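Methyltransferase (Pectobacterium atrosepticum SCRI1043, PDB 2P7H) probably transfers methyl groups from S-adenosylmethionine to an acceptor that is still unknown. Local coordinates at residues C[51-56]-C[74-79]; C[106-111]-C[136-141]; C[197-202]-C[225-230]. All coordinates share one frame; numbering follows the deposited sequence. Where two conformers were deposited one is given.

In the fold
The three contacts follow one another along the chain, none enclosing or crossing another, and all belong to one domain built round a mixed seven-stranded sheet. Contact 1 comes first, closing the loop that leaves strand 46-49, passes through helix 55-60 and strand 67-71, and returns with helix 74-81. Contact 2 then pairs strand 104-110 with strand 135-142 at the middle of the sheet, closing the loop that carries helix 119-130. Contact 3, its centre about 27 Å from that of contact 1, closes the loop through helix 206-213 by packing the end of edge strand 192-201 on helix 220-230. Side chains bridge them: Phe56 of contact 1 packs on Val108 of contact 2, whose Val140 touches Ile199 of contact 3.

Contact 1: residues C[51-56]-C[74-79]; sequences SFKGDF and EEAISH
His79 and Lys53 meet twice, once through a hydrogen bond and once over the imidazole face. ND1 of His79 donates to Lys53 O at 3.3 Å, a rather long bond bent to 145° that nevertheless arrives in the carbonyl plane on a lone pair. With His79 CG anti to the backbone N (chi1 177°), the ring extends from helix 74-81 over to the loop. The Lys53 chain, bent at its second and third torsions, lays CD over one face of that ring, 4.0 Å from the centroid, a CH-pi contact. Next to this pair, Ala76 CB lies 3.5 Å from Phe52 CD1, meeting the ring obliquely; so small a side chain lets helix and loop come close, with Lys53 CA and Ala76 CA 4.6 Å apart. The loop is a type II' turn from Ser51 to Gly54, closed by Gly54 N to Ser51 O at 3.0 Å, and Gly54 adopts backbone angles that favour glycine. It follows strand 46-49, the position of the glycine-rich cofactor loop in class I methyltransferases. Glu71 at the end of strand 67-71 accepts a hydrogen bond from Phe52 N; in relatives an acid here commonly holds the ribose of S-adenosylmethionine. Further out, Ser73 OG bonds Ala76 N in the first turn of the helix, and a Tris molecule, probably from the crystallisation liquor, lies beside Phe52.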
loop_
_atom_site.group_PDB
_atom_site.type_symbol
_atom_site.label_atom_id
_atom_site.label_comp_id
_atom_site.label_asym_id
_atom_site.label_seq_id
_atom_site.Cartn_x
_atom_site.Cartn_y
_atom_site.Cartn_z
ATOM N N SER C 51 22.149 -17.233 18.477
ATOM C CA SER C 51 21.472 -16.866 19.704
ATOM C C SER C 51 22.247 -15.751 20.451
ATOM O O SER C 51 21.727 -15.107 21.392
ATOM C CB SER C 51 21.294 -18.122 20.563
ATOM O OG SER C 51 22.533 -18.817 20.698
ATOM N N PHE C 52 23.465 -15.510 19.980
ATOM C CA PHE C 52 24.336 -14.463 20.491
ATOM C C PHE C 52 24.384 -14.429 22.051
ATOM O O PHE C 52 24.854 -15.398 22.659
ATOM C CB PHE C 52 23.965 -13.126 19.818
ATOM C CG PHE C 52 25.012 -12.063 19.986
ATOM C CD1 PHE C 52 26.322 -12.302 19.612
ATOM C CD2 PHE C 52 24.690 -10.834 20.527
ATOM C CE1 PHE C 52 27.284 -11.338 19.783
ATOM C CE2 PHE C 52 25.655 -9.870 20.701
ATOM C CZ PHE C 52 26.945 -10.121 20.330
ATOM N N LYS C 53 23.941 -13.348 22.700
ATOM C CA LYS C 53 24.124 -13.196 24.152
ATOM C C LYS C 53 22.906 -13.644 24.919
ATOM O O LYS C 53 22.815 -13.425 26.102
ATOM C CB LYS C 53 24.440 -11.737 24.521
ATOM C CG LYS C 53 25.758 -11.241 23.926
ATOM C CD LYS C 53 26.551 -10.364 24.858
ATOM C CE LYS C 53 26.023 -8.952 24.932
ATOM N NZ LYS C 53 27.096 -8.089 25.518
ATOM N N GLY C 54 21.950 -14.263 24.248
ATOM C CA GLY C 54 20.779 -14.812 24.933
ATOM C C GLY C 54 19.639 -13.845 25.217
ATOM O O GLY C 54 18.685 -14.192 25.920
ATOM N N ASP C 55 19.719 -12.644 24.661
ATOM C CA ASP C 55 18.690 -11.619 24.889
ATOM C C ASP C 55 17.336 -12.069 24.370
ATOM O O ASP C 55 16.327 -11.863 25.038
ATOM C CB ASP C 55 19.096 -10.293 24.240
ATOM C CG ASP C 55 20.404 -9.741 24.806
ATOM O OD1 ASP C 55 20.459 -9.466 26.016
ATOM O OD2 ASP C 55 21.394 -9.624 24.049
ATOM N N PHE C 56 17.299 -12.730 23.210
ATOM C CA PHE C 56 16.015 -13.202 22.665
ATOM C C PHE C 56 15.666 -14.539 23.307
ATOM O O PHE C 56 14.512 -14.801 23.622
ATOM C CB PHE C 56 16.084 -13.332 21.141
ATOM C CG PHE C 56 14.723 -13.402 20.458
ATOM C CD1 PHE C 56 13.807 -12.386 20.601
ATOM C CD2 PHE C 56 14.382 -14.495 19.675
ATOM C CE1 PHE C 56 12.576 -12.429 19.987
ATOM C CE2 PHE C 56 13.145 -14.552 19.060
ATOM C CZ PHE C 56 12.234 -13.528 19.225
ATOM N N GLU C 74 32.245 -17.643 21.330
ATOM C CA GLU C 74 32.421 -18.268 22.639
ATOM C C GLU C 74 32.042 -17.320 23.768
ATOM O O GLU C 74 31.499 -17.735 24.797
ATOM C CB GLU C 74 33.881 -18.689 22.827
ATOM C CG GLU C 74 34.118 -19.534 24.052
ATOM C CD GLU C 74 35.511 -20.183 24.074
ATOM O OE1 GLU C 74 36.242 -20.111 23.056
ATOM O OE2 GLU C 74 35.865 -20.774 25.120
ATOM N N GLU C 75 32.375 -16.051 23.564
ATOM C CA GLU C 75 32.124 -14.988 24.523
ATOM C C GLU C 75 30.630 -14.702 24.657
ATOM O O GLU C 75 30.100 -14.593 25.764
ATOM C CB GLU C 75 32.845 -13.723 24.051
ATOM C CG GLU C 75 32.747 -12.544 24.995
ATOM C CD GLU C 75 33.533 -11.340 24.496
ATOM O OE1 GLU C 75 34.384 -11.514 23.587
ATOM O OE2 GLU C 75 33.299 -10.222 25.011
ATOM N N ALA C 76 29.948 -14.588 23.526
ATOM C CA ALA C 76 28.507 -14.333 23.557
ATOM C C ALA C 76 27.821 -15.482 24.280
ATOM O O ALA C 76 26.978 -15.278 25.144
ATOM C CB ALA C 76 27.948 -14.180 22.127
ATOM N N ILE C 77 28.194 -16.699 23.892
ATOM C CA ILE C 77 27.618 -17.927 24.435
ATOM C C ILE C 77 27.837 -17.982 25.949
ATOM O O ILE C 77 26.910 -18.255 26.705
ATOM C CB ILE C 77 28.224 -19.167 23.709
ATOM C CG1 ILE C 77 27.152 -20.037 23.066
ATOM C CG2 ILE C 77 29.082 -19.991 24.629
ATOM C CD1 ILE C 77 27.783 -21.129 22.195
ATOM N N SER C 78 29.056 -17.681 26.390
ATOM C CA SER C 78 29.355 -17.638 27.807
ATOM C C SER C 78 28.494 -16.621 28.546
ATOM O O SER C 78 28.016 -16.897 29.641
ATOM C CB SER C 78 30.841 -17.333 28.014
ATOM O OG SER C 78 31.640 -18.243 27.266
ATOM N N HIS C 79 28.277 -15.457 27.944
ATOM C CA HIS C 79 27.405 -14.455 28.541
ATOM C C HIS C 79 26.000 -14.995 28.689
ATOM O O HIS C 79 25.414 -14.876 29.744
ATOM C CB HIS C 79 27.395 -13.166 27.728
ATOM C CG HIS C 79 26.460 -12.124 28.260
ATOM N ND1 HIS C 79 25.090 -12.195 28.096
ATOM C CD2 HIS C 79 26.695 -10.984 28.952
ATOM C CE1 HIS C 79 24.523 -11.143 28.663
ATOM N NE2 HIS C 79 25.474 -10.393 29.188
#

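Contact 2: residues C[106-111]-C[136-141]; sequences NIVLTH and RLFLVC
The carbonyl oxygen of Val140 is gripped by two donors: His111 N, at 2.8 Å and almost straight (176°), and a water at 2.8 Å. The same water donates to Leu109 O, so it bridges the two strands where they end their pairing. Before that point the ladder is regular and parallel. Ile107 N bonds Arg136 O, Ile107 O receives Phe138 N at 2.8 Å, and Leu109 bonds Phe138 O through its N and Val140 N through its O. As in any extended strand, successive side chains point to alternate faces of the sheet. On one, Leu137 CD1 nestles 3.8 Å from Ile107 CG2 and also touches Leu109 CB, while the tips of Leu109 and Leu139 run side by side, CD2 to CD1 at 3.7 Å. Their branched, apolar chains suit a buried layer. On the other face, chi1 of -63° swings the Phe138 ring beside its backbone N, and chi2 of 83° turns its edge to the neighbouring strand: Ile107 O lies at that edge in the ring plane, and Asn106 OD1 is 3.6 Å from CE1. The Asn106 amide is buried, its OD1 bonded to Arg42 N and its ND2 to Asn45 O. His111, with left-handed backbone angles, ends the strand and sets its ring with one edge in plane against Val140 CG1, 3.9 Å from CD2, while NE2 bonds Ser239 OG. Thr110 O binds the amine of a Tris molecule at this end of the sheet. Neighbouring parallel strands joined through helix 119-130 form a beta-alpha-beta crossover, here the pairing of the fourth and fifth strands in the Rossmann-like core of class I methyltransferases.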
loop_
_atom_site.group_PDB
_atom_site.type_symbol
_atom_site.label_atom_id
_atom_site.label_comp_id
_atom_site.label_asym_id
_atom_site.label_seq_id
_atom_site.Cartn_x
_atom_site.Cartn_y
_atom_site.Cartn_z
ATOM N N ASN C 106 10.362 -26.125 16.031
ATOM C CA ASN C 106 10.428 -24.705 15.800
ATOM C C ASN C 106 11.902 -24.320 15.619
ATOM O O ASN C 106 12.736 -24.744 16.384
ATOM C CB ASN C 106 9.831 -23.930 16.978
ATOM C CG ASN C 106 8.451 -24.364 17.312
ATOM O OD1 ASN C 106 7.454 -23.771 16.843
ATOM N ND2 ASN C 106 8.356 -25.432 18.107
ATOM N N ILE C 107 12.186 -23.552 14.580
ATOM C CA ILE C 107 13.511 -22.980 14.388
ATOM C C ILE C 107 13.388 -21.483 14.201
ATOM O O ILE C 107 12.587 -21.022 13.384
ATOM C CB ILE C 107 14.184 -23.611 13.173
ATOM C CG1 ILE C 107 14.209 -25.127 13.366
ATOM C CG2 ILE C 107 15.617 -22.985 12.927
ATOM C CD1 ILE C 107 15.015 -25.896 12.241
ATOM N N VAL C 108 14.257 -20.747 14.877
ATOM C CA VAL C 108 14.201 -19.291 14.908
ATOM C C VAL C 108 15.443 -18.765 14.239
ATOM O O VAL C 108 16.522 -19.163 14.606
ATOM C CB VAL C 108 14.015 -18.770 16.368
ATOM C CG1 VAL C 108 14.252 -17.306 16.448
ATOM C CG2 VAL C 108 12.582 -19.123 16.861
ATOM N N LEU C 109 15.273 -17.978 13.169
ATOM C CA LEU C 109 16.409 -17.314 12.476
ATOM C C LEU C 109 16.028 -15.837 12.317
ATOM O O LEU C 109 15.429 -15.434 11.305
ATOM C CB LEU C 109 16.683 -17.961 11.115
ATOM C CG LEU C 109 18.008 -17.627 10.412
ATOM C CD1 LEU C 109 19.276 -18.099 11.160
ATOM C CD2 LEU C 109 17.981 -18.152 8.971
ATOM N N THR C 110 16.372 -15.056 13.331
ATOM C CA THR C 110 15.931 -13.665 13.399
ATOM C C THR C 110 17.146 -12.736 13.384
ATOM O O THR C 110 18.050 -12.808 14.296
ATOM C CB THR C 110 15.010 -13.388 14.614
ATOM O OG1 THR C 110 15.774 -13.411 15.828
ATOM C CG2 THR C 110 13.832 -14.396 14.672
ATOM N N HIS C 111 17.195 -11.894 12.328
ATOM C CA HIS C 111 18.272 -10.918 12.074
ATOM C C HIS C 111 19.617 -11.606 12.025
ATOM O O HIS C 111 20.634 -11.118 12.574
ATOM C CB HIS C 111 18.232 -9.752 13.070
ATOM C CG HIS C 111 17.038 -8.849 12.890
ATOM N ND1 HIS C 111 17.105 -7.482 13.038
ATOM C CD2 HIS C 111 15.768 -9.121 12.509
ATOM C CE1 HIS C 111 15.910 -6.955 12.814
ATOM N NE2 HIS C 111 15.072 -7.928 12.502
ATOM N N ARG C 136 8.307 -25.758 11.898
ATOM C CA ARG C 136 8.209 -24.438 11.341
ATOM C C ARG C 136 9.447 -23.610 11.570
ATOM O O ARG C 136 10.022 -23.590 12.677
ATOM C CB ARG C 136 7.025 -23.698 11.945
ATOM C CG ARG C 136 5.693 -24.362 11.560
ATOM C CD ARG C 136 4.480 -23.701 12.204
ATOM N NE ARG C 136 3.273 -24.374 11.720
ATOM C CZ ARG C 136 2.024 -24.135 12.109
ATOM N NH1 ARG C 136 1.753 -23.231 13.009
ATOM N NH2 ARG C 136 1.043 -24.850 11.585
ATOM N N LEU C 137 9.813 -22.885 10.519
ATOM C CA LEU C 137 10.867 -21.888 10.577
ATOM C C LEU C 137 10.246 -20.465 10.686
ATOM O O LEU C 137 9.378 -20.077 9.900
ATOM C CB LEU C 137 11.810 -22.022 9.384
ATOM C CG LEU C 137 12.847 -20.880 9.180
ATOM C CD1 LEU C 137 14.000 -20.887 10.259
ATOM C CD2 LEU C 137 13.375 -20.932 7.728
ATOM N N PHE C 138 10.797 -19.714 11.642
ATOM C CA PHE C 138 10.488 -18.321 11.912
ATOM C C PHE C 138 11.640 -17.464 11.395
ATOM O O PHE C 138 12.643 -17.288 12.055
ATOM C CB PHE C 138 10.268 -18.152 13.390
ATOM C CG PHE C 138 9.105 -18.928 13.898
ATOM C CD1 PHE C 138 9.248 -20.267 14.210
ATOM C CD2 PHE C 138 7.881 -18.315 14.071
ATOM C CE1 PHE C 138 8.183 -21.016 14.646
ATOM C CE2 PHE C 138 6.808 -19.045 14.525
ATOM C CZ PHE C 138 6.965 -20.409 14.795
ATOM N N LEU C 139 11.471 -16.988 10.166
ATOM C CA LEU C 139 12.505 -16.226 9.433
ATOM C C LEU C 139 12.177 -14.742 9.434
ATOM O O LEU C 139 11.161 -14.330 8.854
ATOM C CB LEU C 139 12.593 -16.780 7.996
ATOM C CG LEU C 139 13.625 -16.132 7.069
ATOM C CD1 LEU C 139 15.075 -16.248 7.621
ATOM C CD2 LEU C 139 13.496 -16.683 5.611
ATOM N N VAL C 140 13.030 -13.956 10.097
ATOM C CA VAL C 140 12.805 -12.527 10.268
ATOM C C VAL C 140 14.070 -11.768 9.904
ATOM O O VAL C 140 15.171 -12.080 10.400
ATOM C CB VAL C 140 12.420 -12.183 11.724
ATOM C CG1 VAL C 140 12.266 -10.660 11.943
ATOM C CG2 VAL C 140 11.133 -12.954 12.103
ATOM N N CYS C 141 13.910 -10.765 9.059
ATOM C CA CYS C 141 15.021 -9.901 8.685
ATOM C C CYS C 141 14.599 -8.440 8.732
ATOM O O CYS C 141 13.437 -8.115 8.487
ATOM C CB CYS C 141 15.450 -10.240 7.255
ATOM S SG CYS C 141 16.227 -11.865 7.040
HETATM O O HOH W 1 17.277 -13.874 9.745
#

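Contact 3: residues C[197-202]-C[225-230]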
loop_
_atom_site.group_PDB
_atom_site.type_symbol
_atom_site.label_atom_id
_atom_site.label_comp_id
_atom_site.label_asym_id
_atom_site.label_seq_id
_atom_site.Cartn_x
_atom_site.Cartn_y
_atom_site.Cartn_z
ATOM N N SER C 197 4.403 -11.789 6.577
ATOM C CA SER C 197 3.916 -10.703 7.378
ATOM C C SER C 197 5.032 -9.727 7.706
ATOM O O SER C 197 6.159 -9.863 7.233
ATOM C CB SER C 197 3.280 -11.213 8.691
ATOM O OG SER C 197 2.481 -10.177 9.317
ATOM N N GLY C 198 4.672 -8.721 8.489
ATOM C CA GLY C 198 5.606 -7.710 8.944
ATOM C C GLY C 198 5.424 -7.467 10.427
ATOM O O GLY C 198 4.307 -7.639 11.003
ATOM N N ILE C 199 6.504 -7.025 11.050
ATOM C CA ILE C 199 6.523 -6.727 12.485
ATOM C C ILE C 199 6.913 -5.252 12.726
ATOM O O ILE C 199 8.069 -4.863 12.492
ATOM C CB ILE C 199 7.510 -7.658 13.284
ATOM C CG1 ILE C 199 7.204 -9.140 12.993
ATOM C CG2 ILE C 199 7.376 -7.397 14.811
ATOM C CD1 ILE C 199 8.287 -10.141 13.448
ATOM N N PHE C 200 5.916 -4.470 13.198
ATOM C CA PHE C 200 6.051 -3.099 13.664
ATOM C C PHE C 200 6.150 -2.052 12.547
ATOM O O PHE C 200 7.187 -1.909 11.895
ATOM C CB PHE C 200 7.234 -2.932 14.590
ATOM C CG PHE C 200 7.156 -1.674 15.426
ATOM C CD1 PHE C 200 6.496 -1.662 16.628
ATOM C CD2 PHE C 200 7.718 -0.504 14.980
ATOM C CE1 PHE C 200 6.413 -0.501 17.360
ATOM C CE2 PHE C 200 7.637 0.654 15.734
ATOM C CZ PHE C 200 6.982 0.644 16.899
ATOM N N PHE C 201 5.070 -1.317 12.357
ATOM C CA PHE C 201 5.050 -0.176 11.448
ATOM C C PHE C 201 6.062 0.863 11.918
ATOM O O PHE C 201 5.880 1.493 12.978
ATOM C CB PHE C 201 3.647 0.426 11.384
ATOM C CG PHE C 201 3.419 1.294 10.153
ATOM C CD1 PHE C 201 4.003 2.540 10.062
ATOM C CD2 PHE C 201 2.641 0.826 9.089
ATOM C CE1 PHE C 201 3.806 3.332 8.940
ATOM C CE2 PHE C 201 2.442 1.609 7.955
ATOM C CZ PHE C 201 3.038 2.860 7.893
ATOM N N LYS C 202 7.134 1.051 11.130
ATOM C CA LYS C 202 8.305 1.805 11.582
ATOM C C LYS C 202 8.553 3.067 10.764
ATOM O O LYS C 202 9.113 2.977 9.673
ATOM C CB LYS C 202 9.564 0.925 11.485
ATOM C CG LYS C 202 10.766 1.451 12.221
ATOM C CD LYS C 202 12.060 0.708 11.837
ATOM C CE LYS C 202 13.275 1.412 12.372
ATOM N NZ LYS C 202 14.503 0.618 12.035
ATOM N N GLY C 225 -0.185 -0.107 18.852
ATOM C CA GLY C 225 -0.852 0.292 17.601
ATOM C C GLY C 225 -0.002 0.186 16.352
ATOM O O GLY C 225 -0.516 -0.151 15.284
ATOM N N CYS C 226 1.300 0.480 16.464
ATOM C CA CYS C 226 2.236 0.262 15.360
ATOM C C CYS C 226 2.414 -1.209 15.029
ATOM O O CYS C 226 2.623 -1.568 13.875
ATOM C CB CYS C 226 3.622 0.815 15.712
ATOM S SG CYS C 226 3.661 2.582 15.862
ATOM N N TYR C 227 2.372 -2.062 16.045
ATOM C CA TYR C 227 2.382 -3.504 15.818
ATOM C C TYR C 227 1.129 -3.965 15.114
ATOM O O TYR C 227 1.186 -4.734 14.127
ATOM C CB TYR C 227 2.541 -4.260 17.152
ATOM C CG TYR C 227 2.378 -5.754 16.996
ATOM C CD1 TYR C 227 3.401 -6.531 16.454
ATOM C CD2 TYR C 227 1.191 -6.386 17.358
ATOM C CE1 TYR C 227 3.244 -7.904 16.296
ATOM C CE2 TYR C 227 1.039 -7.758 17.204
ATOM C CZ TYR C 227 2.047 -8.501 16.699
ATOM O OH TYR C 227 1.836 -9.865 16.574
ATOM N N GLN C 228 -0.015 -3.528 15.609
ATOM C CA GLN C 228 -1.298 -3.957 14.999
ATOM C C GLN C 228 -1.401 -3.468 13.566
ATOM O O GLN C 228 -1.788 -4.250 12.655
ATOM C CB GLN C 228 -2.480 -3.386 15.800
ATOM C CG GLN C 228 -2.642 -3.908 17.201
ATOM C CD GLN C 228 -3.637 -3.084 17.965
ATOM O OE1 GLN C 228 -4.845 -3.205 17.786
ATOM N NE2 GLN C 228 -3.134 -2.165 18.747
ATOM N N LEU C 229 -1.110 -2.178 13.356
ATOM C CA LEU C 229 -1.178 -1.594 12.016
ATOM C C LEU C 229 -0.151 -2.218 11.071
ATOM O O LEU C 229 -0.455 -2.420 9.900
ATOM C CB LEU C 229 -1.045 -0.082 12.024
ATOM C CG LEU C 229 -1.307 0.568 10.657
ATOM C CD1 LEU C 229 -2.791 0.550 10.340
ATOM C CD2 LEU C 229 -0.809 1.991 10.704
ATOM N N GLY C 230 1.030 -2.585 11.586
ATOM C CA GLY C 230 2.084 -3.196 10.780
ATOM C C GLY C 230 1.656 -4.452 10.057
ATOM O O GLY C 230 2.091 -4.704 8.925
HETATM O O HOH W 2 3.422 -5.662 12.907
#
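The end of strand 192-201 meets helix 220-230 with short-segment axes 5.5 Å apart at 133°, and one backbone bond joins them, Phe201 N to Cys226 O at 2.9 Å. That oxygen also accepts Gly230 N within the helix, the two donors coming from opposite faces of its plane. Gly230, having no side chain, lets the helix backbone press against the strand, its CA 3.9 Å from Phe201 N. A water adds a second bridge: it donates to Gly198 O and Tyr227 O and accepts from Phe200 N. Phe200 swings back toward the helix, and Cys226 CB sits over one face of its ring, 3.7 Å from the centroid, while SG, 4.6 Å from the same centroid and oblique to the ring, makes a sulfur-aromatic contact. Phe201, its CG anti to the backbone N (chi1 -161°), runs alongside Leu229, whose CD2 lies over the ring face. Ile199 CG2 touches the edge of the Tyr227 ring, which meets Phe32 nearly parallel. Ile151 of the third subunit packs on Cys226. The helix leads into strand 237-245, which lies antiparallel between strands 135-142 and 192-201, the seventh strand that sets class I methyltransferases apart from a classical Rossmann fold.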